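BluB-like flavoprotein (Clostridium difficile 630, PDB 3EO8) binds flavin mononucleotide in a dimer of the nitroreductase fold and is probably an oxidoreductase. Local coordinates at residues 63-68 against 93-98; 164-169 against 191-196; 54-59 against 175-180. All coordinates share one frame; numbering follows the deposited sequence.

Contact 1 of 3, residues 63-68 against 93-98. With FMN (flavin mononucleotide), chain G; ACT (acetate ion), chain I.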
loop_
_atom_site.group_PDB
_atom_site.type_symbol
_atom_site.label_atom_id
_atom_site.label_comp_id
_atom_site.label_asym_id
_atom_site.label_seq_id
_atom_site.Cartn_x
_atom_site.Cartn_y
_atom_site.Cartn_z
ATOM N N VAL A 63 -4.243 16.334 -20.567
ATOM C CA VAL A 63 -4.387 14.947 -21.068
ATOM C C VAL A 63 -5.365 14.143 -20.203
ATOM O O VAL A 63 -6.060 13.246 -20.702
ATOM C CB VAL A 63 -3.035 14.145 -21.233
ATOM C CG1 VAL A 63 -2.126 14.800 -22.275
ATOM C CG2 VAL A 63 -2.355 13.891 -19.893
ATOM N N ILE A 64 -5.451 14.492 -18.919
ATOM C CA ILE A 64 -6.450 13.885 -18.042
ATOM C C ILE A 64 -7.855 14.277 -18.538
ATOM O O ILE A 64 -8.741 13.415 -18.780
ATOM C CB ILE A 64 -6.249 14.302 -16.583
ATOM C CG1 ILE A 64 -4.939 13.712 -16.029
ATOM C CG2 ILE A 64 -7.491 13.860 -15.722
ATOM C CD1 ILE A 64 -4.450 14.328 -14.633
ATOM N N THR A 65 -8.031 15.559 -18.777
ATOM C CA THR A 65 -9.305 16.074 -19.330
ATOM C C THR A 65 -9.681 15.437 -20.671
ATOM O O THR A 65 -10.836 14.993 -20.883
ATOM C CB THR A 65 -9.230 17.597 -19.445
ATOM O OG1 THR A 65 -9.085 18.147 -18.133
ATOM C CG2 THR A 65 -10.497 18.147 -20.131
ATOM N N LYS A 66 -8.713 15.330 -21.573
ATOM C CA LYS A 66 -8.980 14.801 -22.889
ATOM C C LYS A 66 -9.419 13.348 -22.798
ATOM O O LYS A 66 -10.359 12.921 -23.466
ATOM C CB LYS A 66 -7.729 14.936 -23.750
ATOM C CG LYS A 66 -7.903 14.519 -25.180
ATOM C CD LYS A 66 -6.631 14.707 -25.942
ATOM C CE LYS A 66 -6.798 14.302 -27.402
ATOM N NZ LYS A 66 -5.616 14.789 -28.161
ATOM N N LYS A 67 -8.728 12.573 -21.986
ATOM C CA LYS A 67 -9.093 11.166 -21.780
ATOM C C LYS A 67 -10.462 11.079 -21.108
ATOM O O LYS A 67 -11.284 10.280 -21.491
ATOM C CB LYS A 67 -8.038 10.454 -20.925
ATOM C CG LYS A 67 -8.097 8.927 -21.000
ATOM C CD LYS A 67 -7.445 8.387 -22.268
ATOM C CE LYS A 67 -7.515 6.861 -22.273
ATOM N NZ LYS A 67 -6.653 6.224 -23.331
ATOM N N GLN A 68 -10.670 11.902 -20.079
ATOM C CA GLN A 68 -12.001 12.023 -19.436
ATOM C C GLN A 68 -13.113 12.287 -20.439
ATOM O O GLN A 68 -14.174 11.683 -20.365
ATOM C CB GLN A 68 -12.021 13.163 -18.417
ATOM C CG GLN A 68 -13.350 13.339 -17.714
ATOM C CD GLN A 68 -13.506 14.751 -17.193
ATOM O OE1 GLN A 68 -12.877 15.681 -17.715
ATOM N NE2 GLN A 68 -14.368 14.926 -16.194
ATOM N N PHE A 93 -12.035 15.869 -7.194
ATOM C CA PHE A 93 -11.125 14.813 -6.722
ATOM C C PHE A 93 -9.956 14.480 -7.660
ATOM O O PHE A 93 -9.175 13.558 -7.397
ATOM C CB PHE A 93 -11.935 13.551 -6.374
ATOM C CG PHE A 93 -12.917 13.794 -5.263
ATOM C CD1 PHE A 93 -12.472 13.872 -3.954
ATOM C CD2 PHE A 93 -14.269 14.040 -5.535
ATOM C CE1 PHE A 93 -13.375 14.148 -2.914
ATOM C CE2 PHE A 93 -15.172 14.313 -4.513
ATOM C CZ PHE A 93 -14.719 14.373 -3.204
ATOM N N THR A 94 -9.776 15.228 -8.729
ATOM C CA THR A 94 -8.566 15.013 -9.529
ATOM C C THR A 94 -7.886 16.359 -9.878
ATOM O O THR A 94 -6.745 16.612 -9.485
ATOM C CB THR A 94 -8.820 14.202 -10.833
ATOM O OG1 THR A 94 -9.684 13.076 -10.578
ATOM C CG2 THR A 94 -7.483 13.706 -11.407
ATOM N N LEU A 95 -8.586 17.243 -10.582
ATOM C CA LEU A 95 -7.908 18.387 -11.157
ATOM C C LEU A 95 -7.609 19.483 -10.120
ATOM O O LEU A 95 -6.991 20.482 -10.464
ATOM C CB LEU A 95 -8.678 18.955 -12.340
ATOM C CG LEU A 95 -8.811 18.065 -13.583
ATOM C CD1 LEU A 95 -9.768 18.754 -14.613
ATOM C CD2 LEU A 95 -7.444 17.798 -14.166
ATOM N N PHE A 96 -8.041 19.289 -8.870
ATOM C CA PHE A 96 -7.708 20.214 -7.779
ATOM C C PHE A 96 -6.220 20.283 -7.479
ATOM O O PHE A 96 -5.772 21.228 -6.839
ATOM C CB PHE A 96 -8.427 19.828 -6.475
ATOM C CG PHE A 96 -7.837 18.638 -5.827
ATOM C CD1 PHE A 96 -6.748 18.771 -4.983
ATOM C CD2 PHE A 96 -8.297 17.375 -6.135
ATOM C CE1 PHE A 96 -6.157 17.690 -4.414
ATOM C CE2 PHE A 96 -7.710 16.270 -5.570
ATOM C CZ PHE A 96 -6.626 16.419 -4.723
ATOM N N TYR A 97 -5.441 19.300 -7.919
ATOM C CA TYR A 97 -3.995 19.321 -7.668
ATOM C C TYR A 97 -3.322 20.587 -8.195
ATOM O O TYR A 97 -2.259 20.972 -7.704
ATOM C CB TYR A 97 -3.285 18.079 -8.235
ATOM C CG TYR A 97 -3.038 18.085 -9.739
ATOM C CD1 TYR A 97 -1.976 18.771 -10.299
ATOM C CD2 TYR A 97 -3.851 17.374 -10.580
ATOM C CE1 TYR A 97 -1.744 18.781 -11.680
ATOM C CE2 TYR A 97 -3.644 17.358 -11.949
ATOM C CZ TYR A 97 -2.592 18.069 -12.503
ATOM O OH TYR A 97 -2.393 18.085 -13.885
ATOM N N LEU A 98 -3.926 21.240 -9.187
ATOM C CA LEU A 98 -3.345 22.438 -9.766
ATOM C C LEU A 98 -3.297 23.580 -8.739
ATOM O O LEU A 98 -2.590 24.551 -8.919
ATOM C CB LEU A 98 -4.156 22.886 -10.968
ATOM C CG LEU A 98 -4.030 21.949 -12.168
ATOM C CD1 LEU A 98 -5.190 22.203 -13.125
ATOM C CD2 LEU A 98 -2.675 22.156 -12.861
HETATM N N1 FMN G . -8.449 11.757 -2.901
HETATM C C2 FMN G . -8.793 12.498 -4.006
HETATM O O2 FMN G . -9.359 13.597 -3.914
HETATM N N3 FMN G . -8.492 12.029 -5.255
HETATM C C4 FMN G . -7.909 10.815 -5.464
HETATM O O4 FMN G . -7.642 10.450 -6.631
HETATM C C4A FMN G . -7.557 10.058 -4.353
HETATM N N5 FMN G . -6.928 8.839 -4.522
HETATM C C5A FMN G . -6.540 8.100 -3.426
HETATM C C6 FMN G . -5.881 6.902 -3.640
HETATM C C7 FMN G . -5.472 6.149 -2.553
HETATM C C7M FMN G . -4.440 5.102 -2.814
HETATM C C8 FMN G . -5.704 6.619 -1.255
HETATM C C8M FMN G . -4.931 6.031 -0.108
HETATM C C9 FMN G . -6.358 7.825 -1.057
HETATM C C9A FMN G . -6.777 8.584 -2.138
HETATM N N10 FMN G . -7.467 9.785 -1.974
HETATM C C10 FMN G . -7.804 10.545 -3.076
HETATM C "C1'" FMN G . -7.839 10.312 -0.613
HETATM C "C2'" FMN G . -9.079 9.639 -0.027
HETATM O "O2'" FMN G . -10.254 10.132 -0.660
HETATM C "C3'" FMN G . -9.135 9.942 1.464
HETATM O "O3'" FMN G . -7.986 9.375 2.084
HETATM C "C4'" FMN G . -10.398 9.476 2.183
HETATM O "O4'" FMN G . -11.552 10.113 1.664
HETATM C "C5'" FMN G . -10.260 9.798 3.677
HETATM O "O5'" FMN G . -10.153 11.201 3.836
HETATM P P FMN G . -8.934 11.794 4.724
HETATM O O1P FMN G . -9.041 13.290 4.765
HETATM O O2P FMN G . -7.670 11.359 3.998
HETATM O O3P FMN G . -8.907 11.200 6.125
HETATM C C ACT I . -4.228 4.409 -20.254
HETATM O O ACT I . -3.479 4.771 -19.328
HETATM O OXT ACT I . -4.523 5.293 -21.100
HETATM C CH3 ACT I . -4.757 2.998 -20.345
#

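Contact 2 of 3, residues 164-169 against 191-196. With FMN (flavin mononucleotide), chain G.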
loop_
_atom_site.group_PDB
_atom_site.type_symbol
_atom_site.label_atom_id
_atom_site.label_comp_id
_atom_site.label_asym_id
_atom_site.label_seq_id
_atom_site.Cartn_x
_atom_site.Cartn_y
_atom_site.Cartn_z
ATOM N N THR A 164 -5.046 8.576 -7.077
ATOM C CA THR A 164 -4.971 7.539 -8.108
ATOM C C THR A 164 -6.092 7.704 -9.123
ATOM O O THR A 164 -6.166 6.940 -10.096
ATOM C CB THR A 164 -4.967 6.111 -7.517
ATOM O OG1 THR A 164 -6.109 5.907 -6.686
ATOM C CG2 THR A 164 -3.659 5.848 -6.748
ATOM N N SER A 165 -6.959 8.696 -8.946
ATOM C CA SER A 165 -8.146 8.825 -9.804
ATOM C C SER A 165 -7.787 9.223 -11.239
ATOM O O SER A 165 -8.591 9.090 -12.125
ATOM C CB SER A 165 -9.168 9.818 -9.237
ATOM O OG SER A 165 -8.625 11.104 -9.093
ATOM N N GLN A 166 -6.577 9.719 -11.456
ATOM C CA GLN A 166 -6.134 10.053 -12.806
ATOM C C GLN A 166 -5.761 8.850 -13.672
ATOM O O GLN A 166 -5.471 9.027 -14.854
ATOM C CB GLN A 166 -4.914 10.986 -12.724
ATOM C CG GLN A 166 -3.614 10.326 -12.287
ATOM C CD GLN A 166 -3.556 9.980 -10.806
ATOM O OE1 GLN A 166 -4.272 10.569 -9.991
ATOM N NE2 GLN A 166 -2.670 9.031 -10.436
ATOM N N ASN A 167 -5.701 7.654 -13.099
ATOM C CA ASN A 167 -4.937 6.572 -13.729
ATOM C C ASN A 167 -5.577 5.942 -14.961
ATOM O O ASN A 167 -4.882 5.245 -15.688
ATOM C CB ASN A 167 -4.526 5.482 -12.720
ATOM C CG ASN A 167 -3.390 5.924 -11.784
ATOM O OD1 ASN A 167 -2.636 6.843 -12.070
ATOM N ND2 ASN A 167 -3.285 5.254 -10.658
ATOM N N TYR A 168 -6.840 6.230 -15.247
ATOM C CA TYR A 168 -7.399 5.896 -16.567
ATOM C C TYR A 168 -6.629 6.645 -17.688
ATOM O O TYR A 168 -6.727 6.259 -18.862
ATOM C CB TYR A 168 -8.927 6.140 -16.689
ATOM C CG TYR A 168 -9.380 7.542 -16.353
ATOM C CD1 TYR A 168 -9.165 8.599 -17.229
ATOM C CD2 TYR A 168 -10.001 7.821 -15.141
ATOM C CE1 TYR A 168 -9.544 9.878 -16.912
ATOM C CE2 TYR A 168 -10.404 9.094 -14.831
ATOM C CZ TYR A 168 -10.155 10.130 -15.700
ATOM O OH TYR A 168 -10.548 11.419 -15.382
ATOM N N ALA A 169 -5.875 7.681 -17.317
ATOM C CA ALA A 169 -5.028 8.441 -18.251
ATOM C C ALA A 169 -3.518 8.321 -17.960
ATOM O O ALA A 169 -2.725 9.128 -18.432
ATOM C CB ALA A 169 -5.413 9.916 -18.224
ATOM N N GLY A 191 2.101 5.188 -10.589
ATOM C CA GLY A 191 1.305 4.527 -9.557
ATOM C C GLY A 191 0.288 5.449 -8.894
ATOM O O GLY A 191 -0.859 5.070 -8.646
ATOM N N ALA A 192 0.735 6.656 -8.565
ATOM C CA ALA A 192 -0.071 7.612 -7.831
ATOM C C ALA A 192 0.516 9.005 -8.085
ATOM O O ALA A 192 1.647 9.104 -8.582
ATOM C CB ALA A 192 -0.073 7.280 -6.333
HETATM N N MSE A 193 -0.258 10.058 -7.798
HETATM C CA MSE A 193 0.287 11.398 -7.641
HETATM C C MSE A 193 0.030 11.898 -6.242
HETATM O O MSE A 193 -0.822 11.378 -5.500
HETATM C CB MSE A 193 -0.283 12.402 -8.649
HETATM C CG MSE A 193 -0.565 11.811 -10.017
HETATM SE SE MSE A 193 -0.966 13.084 -11.411
HETATM C CE MSE A 193 -2.685 13.735 -10.864
ATOM N N LEU A 194 0.834 12.882 -5.856
ATOM C CA LEU A 194 0.637 13.622 -4.620
ATOM C C LEU A 194 0.546 15.109 -4.945
ATOM O O LEU A 194 1.438 15.667 -5.644
ATOM C CB LEU A 194 1.797 13.403 -3.689
ATOM C CG LEU A 194 1.933 12.029 -3.076
ATOM C CD1 LEU A 194 3.392 11.770 -2.615
ATOM C CD2 LEU A 194 0.966 11.961 -1.931
ATOM N N ALA A 195 -0.521 15.749 -4.462
ATOM C CA ALA A 195 -0.614 17.216 -4.481
ATOM C C ALA A 195 -0.033 17.690 -3.156
ATOM O O ALA A 195 -0.509 17.281 -2.094
ATOM C CB ALA A 195 -2.087 17.703 -4.624
ATOM N N LEU A 196 0.975 18.560 -3.221
ATOM C CA LEU A 196 1.793 18.895 -2.067
ATOM C C LEU A 196 1.961 20.393 -1.903
ATOM O O LEU A 196 2.334 21.090 -2.841
ATOM C CB LEU A 196 3.184 18.246 -2.221
ATOM C CG LEU A 196 4.238 18.464 -1.129
ATOM C CD1 LEU A 196 3.798 17.859 0.250
ATOM C CD2 LEU A 196 5.622 17.893 -1.616
HETATM N N1 FMN G . -8.449 11.757 -2.901
HETATM C C2 FMN G . -8.793 12.498 -4.006
HETATM O O2 FMN G . -9.359 13.597 -3.914
HETATM N N3 FMN G . -8.492 12.029 -5.255
HETATM C C4 FMN G . -7.909 10.815 -5.464
HETATM O O4 FMN G . -7.642 10.450 -6.631
HETATM C C4A FMN G . -7.557 10.058 -4.353
HETATM N N5 FMN G . -6.928 8.839 -4.522
HETATM C C5A FMN G . -6.540 8.100 -3.426
HETATM C C6 FMN G . -5.881 6.902 -3.640
HETATM C C7 FMN G . -5.472 6.149 -2.553
HETATM C C7M FMN G . -4.440 5.102 -2.814
HETATM C C8 FMN G . -5.704 6.619 -1.255
HETATM C C8M FMN G . -4.931 6.031 -0.108
HETATM C C9 FMN G . -6.358 7.825 -1.057
HETATM C C9A FMN G . -6.777 8.584 -2.138
HETATM N N10 FMN G . -7.467 9.785 -1.974
HETATM C C10 FMN G . -7.804 10.545 -3.076
HETATM C "C1'" FMN G . -7.839 10.312 -0.613
HETATM C "C2'" FMN G . -9.079 9.639 -0.027
HETATM O "O2'" FMN G . -10.254 10.132 -0.660
HETATM C "C3'" FMN G . -9.135 9.942 1.464
HETATM O "O3'" FMN G . -7.986 9.375 2.084
HETATM C "C4'" FMN G . -10.398 9.476 2.183
HETATM O "O4'" FMN G . -11.552 10.113 1.664
HETATM C "C5'" FMN G . -10.260 9.798 3.677
HETATM O "O5'" FMN G . -10.153 11.201 3.836
HETATM P P FMN G . -8.934 11.794 4.724
HETATM O O1P FMN G . -9.041 13.290 4.765
HETATM O O2P FMN G . -7.670 11.359 3.998
HETATM O O3P FMN G . -8.907 11.200 6.125
#

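Contact 3 of 3, residues 54-59 against 175-180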
loop_
_atom_site.group_PDB
_atom_site.type_symbol
_atom_site.label_atom_id
_atom_site.label_comp_id
_atom_site.label_asym_id
_atom_site.label_seq_id
_atom_site.Cartn_x
_atom_site.Cartn_y
_atom_site.Cartn_z
ATOM N N ARG A 54 4.896 24.945 -13.809
ATOM C CA ARG A 54 3.436 25.129 -13.969
ATOM C C ARG A 54 2.945 24.597 -15.291
ATOM O O ARG A 54 1.896 23.953 -15.344
ATOM C CB ARG A 54 2.977 26.583 -13.883
ATOM C CG ARG A 54 3.180 27.286 -12.572
ATOM C CD ARG A 54 2.493 26.588 -11.400
ATOM N NE ARG A 54 1.144 26.098 -11.643
ATOM C CZ ARG A 54 0.402 25.507 -10.698
ATOM N NH1 ARG A 54 0.875 25.375 -9.455
ATOM N NH2 ARG A 54 -0.815 25.036 -11.000
ATOM N N ASP A 55 3.691 24.843 -16.365
ATOM C CA ASP A 55 3.166 24.470 -17.665
ATOM C C ASP A 55 3.072 22.966 -17.816
ATOM O O ASP A 55 2.226 22.489 -18.554
ATOM C CB ASP A 55 3.968 25.068 -18.813
ATOM C CG ASP A 55 5.251 24.341 -19.042
ATOM O OD1 ASP A 55 6.186 24.575 -18.249
ATOM O OD2 ASP A 55 5.299 23.507 -19.988
ATOM N N LEU A 56 3.979 22.219 -17.184
ATOM C CA LEU A 56 3.909 20.756 -17.216
ATOM C C LEU A 56 2.699 20.264 -16.414
ATOM O O LEU A 56 1.977 19.369 -16.830
ATOM C CB LEU A 56 5.222 20.167 -16.683
ATOM C CG LEU A 56 5.373 18.664 -16.581
ATOM C CD1 LEU A 56 4.989 17.955 -17.881
ATOM C CD2 LEU A 56 6.819 18.360 -16.194
HETATM N N MSE A 57 2.462 20.871 -15.257
HETATM C CA MSE A 57 1.260 20.552 -14.458
HETATM C C MSE A 57 -0.006 20.789 -15.276
HETATM O O MSE A 57 -0.959 20.009 -15.206
HETATM C CB MSE A 57 1.237 21.399 -13.166
HETATM C CG MSE A 57 2.277 20.956 -12.175
HETATM SE SE MSE A 57 2.570 22.215 -10.709
HETATM C CE MSE A 57 0.968 21.788 -9.751
ATOM N N GLU A 58 -0.020 21.840 -16.087
ATOM C CA GLU A 58 -1.211 22.136 -16.879
ATOM C C GLU A 58 -1.320 21.164 -18.037
ATOM O O GLU A 58 -2.422 20.769 -18.437
ATOM C CB GLU A 58 -1.159 23.558 -17.435
ATOM C CG GLU A 58 -1.159 24.631 -16.351
ATOM C CD GLU A 58 -2.524 24.863 -15.730
ATOM O OE1 GLU A 58 -3.523 24.299 -16.252
ATOM O OE2 GLU A 58 -2.593 25.620 -14.722
ATOM N N LYS A 59 -0.174 20.810 -18.627
ATOM C CA LYS A 59 -0.167 19.835 -19.701
ATOM C C LYS A 59 -0.698 18.480 -19.249
ATOM O O LYS A 59 -1.392 17.801 -19.990
ATOM C CB LYS A 59 1.242 19.714 -20.318
ATOM C CG LYS A 59 1.564 20.881 -21.247
ATOM C CD LYS A 59 3.007 20.898 -21.702
ATOM C CE LYS A 59 3.296 22.080 -22.653
ATOM N NZ LYS A 59 3.531 23.345 -21.888
ATOM N N ALA A 175 3.458 9.889 -21.255
ATOM C CA ALA A 175 3.877 10.414 -22.556
ATOM C C ALA A 175 4.176 11.910 -22.514
ATOM O O ALA A 175 5.157 12.367 -23.092
ATOM C CB ALA A 175 2.802 10.129 -23.587
ATOM N N VAL A 176 3.317 12.684 -21.856
ATOM C CA VAL A 176 3.580 14.119 -21.659
ATOM C C VAL A 176 4.865 14.348 -20.880
ATOM O O VAL A 176 5.695 15.169 -21.275
ATOM C CB VAL A 176 2.428 14.821 -20.901
ATOM C CG1 VAL A 176 2.825 16.257 -20.508
ATOM C CG2 VAL A 176 1.165 14.780 -21.752
ATOM N N LEU A 177 5.033 13.644 -19.765
ATOM C CA LEU A 177 6.229 13.822 -18.948
ATOM C C LEU A 177 7.474 13.559 -19.770
ATOM O O LEU A 177 8.443 14.325 -19.712
ATOM C CB LEU A 177 6.200 12.859 -17.756
ATOM C CG LEU A 177 7.387 12.921 -16.819
ATOM C CD1 LEU A 177 7.471 14.311 -16.149
ATOM C CD2 LEU A 177 7.279 11.804 -15.779
ATOM N N GLU A 178 7.444 12.460 -20.513
ATOM C CA GLU A 178 8.588 12.053 -21.353
ATOM C C GLU A 178 8.884 13.103 -22.433
ATOM O O GLU A 178 10.025 13.518 -22.607
ATOM C CB GLU A 178 8.294 10.712 -22.005
ATOM C CG GLU A 178 9.419 10.110 -22.805
ATOM C CD GLU A 178 9.067 8.710 -23.280
ATOM O OE1 GLU A 178 8.845 7.798 -22.416
ATOM O OE2 GLU A 178 8.978 8.523 -24.503
ATOM N N ALA A 179 7.832 13.551 -23.111
ATOM C CA ALA A 179 7.977 14.504 -24.204
ATOM C C ALA A 179 8.535 15.861 -23.739
ATOM O O ALA A 179 9.260 16.526 -24.497
ATOM C CB ALA A 179 6.661 14.683 -24.923
ATOM N N GLU A 180 8.195 16.254 -22.513
ATOM C CA GLU A 180 8.501 17.582 -21.988
ATOM C C GLU A 180 9.761 17.672 -21.109
ATOM O O GLU A 180 10.234 18.778 -20.832
ATOM C CB GLU A 180 7.320 18.096 -21.151
ATOM C CG GLU A 180 6.040 18.299 -21.903
ATOM C CD GLU A 180 6.114 19.399 -22.951
ATOM O OE1 GLU A 180 6.796 20.421 -22.748
ATOM O OE2 GLU A 180 5.456 19.225 -23.988
#

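Contact 1 of 3, residues 63-68 against 93-98
Ile64, on the inner side of helix 54-75, spreads its two branches over the turn that follows helix 80-93. The CG2 branch meets the methyl ends of this turn, lying 4.2 Å from Leu95 CD2 and at a similar range from Thr94 CG2. The longer branch reaches further along the turn and brings CD1 to within 4.1 Å of Tyr97 CE2; the Ile64 and Tyr97 side chains approach each other from opposite directions. Tyr97 gets there because its ring projects between its own N and carbonyl carbon (chi1 78°), and its hydroxyl passes on to bond Met57 O, one helix turn before Ala61. Leu95 crosses Thr65 at about a right angle, with CD1 3.6 Å from Thr65 OG1. That hydroxyl is bonded to Ala61 O, and Leu95 packs beside it. No hydrogen bond joins the two segments, and the contact rests on van der Waals packing, mostly of methyl groups.

The other side of the turn serves the flavin. FMN N3 donates to Phe93 O over 2.7 Å in an almost straight bond (177°). The Phe93 ring presents its edge to the uracil-like end of the isoalloxazine, CD1 lying 3.1 Å from FMN O2, while Phe96 CE2 approaches the same oxygen at 3.6 Å. Thr94, between the two faces of the turn, bonds through OG1 to Ser165 OG. Helix 54-75 thus backs the junction of helix 80-93 and its following turn, where the Phe93 carbonyl accepts the N3-H of the cofactor, part of the FMN pocket of a nitroreductase-type flavoprotein.

Contact 2 of 3, residues 164-169 against 191-196
Thr164 and Asn167, the two ends of a type I beta turn, both lean on Gly191, which with Ala192 forms a classic beta bulge opposite Val106 in the antiparallel sheet of this nitroreductase-type fold. Thr164 straddles strand and cofactor: with chi1 at 56° OG1 sits between backbone N and carbonyl carbon, 3.2 Å from FMN C6, and CG2 is thrown the other way, onto Gly191 O and Ala192 CB. The backbone of the turn holds the flavin, Thr164 N donating to FMN N5 over 3.2 Å and Ser165 N to FMN O4 over 3.0 Å. A backbone N-H at N5, the redox-active nitrogen, is consistent with tuning of the flavin's reactivity.

Gln166 CG sits between its backbone N and carbonyl carbon, and the chain bends at chi2 (-74°), which lays its amide along the strand. It slides past Met193, modelled as selenomethionine, in the opposite direction: Gln166 NE2 lies 3.5 Å from Met193 CG, and the bend at the end of Met193 brings CE to 3.6 Å from Gln166 OE1. NE2 is also bonded to Leu163 O, and its bond to Asn167 OD1 is weak, its angle being poor despite a short separation. With OD1 toward Gln166, the Asn167 amide has its nitrogen toward the bulge. Gln140 of the second subunit also donates to Gly191 O, tying the bulge to the dimer interface. Asn167 ND2 reaches Gly191 O over 3.2 Å; the oxygen lies near the plane of the Asn167 amide, whereas ND2 stands well above the plane of the Gly191 carbonyl.

Contact 3 of 3, residues 54-59 against 175-180
The helical segments 54-59 and 175-180 run roughly antiparallel, their axes 10.2 Å apart at closest approach and their directions 148° apart. Leu56 is the chief apolar contributor of the first helix. Its CG lies anti to the backbone N (chi1 178°), which carries the fork across to the neighbouring helix. Leu56 CD1 settles against two residues one turn apart, 3.8 Å from Val176 CG1 and 4.0 Å from Glu180 CB, while Leu56 CD2 meets Leu177 CD1 at 4.1 Å. Val176 CG1 is shared, since Lys59 CB, one turn beyond Leu56, touches it too. On the inner side Leu177 continues onto Leu105 and Phe107 of the sheet, and Leu56 packs on Ile218 of the second subunit.

Toward solvent the contact becomes polar. Lys59 crosses Glu180 at about a right angle, its methylene CD resting 3.7 Å from Glu180 CD. The Lys59 chain then bends at its last torsion (chi4 81°) and carries NZ back to its own helix, forming a salt bridge with Asp55 OD2 over 2.6 Å on the anti lone pair. NZ stays 4.5 Å from Glu180 OE1, beyond a salt bridge, and the Asp55 and Glu180 carboxylates are also near each other. No hydrogen bond or salt bridge crosses between the segments; apolar packing joins them, and the ammonium may offset the like-charge pair at longer range.

How the contacts relate
Contacts 1 and 3 share helix 54-75, and their centres are about 13 Å apart; contact 3 also uses helix 170-181, and both segments of contact 1 fall between those of contact 3 in the sequence. Contact 2 lies nearer the centre of the folded chain, its centre about 9 Å from that of contact 1 and about 14 Å from that of contact 3. Contact 1 is complete before contact 2 begins, whereas the segments of contacts 2 and 3 alternate. Contacts 1 and 2 meet at the flavin, the end of helix 80-93 and the turn at 164-167 each bonding to it. Contact 3, away from the site, joins the outer helices, so helix 54-75 links the FMN pocket with the periphery.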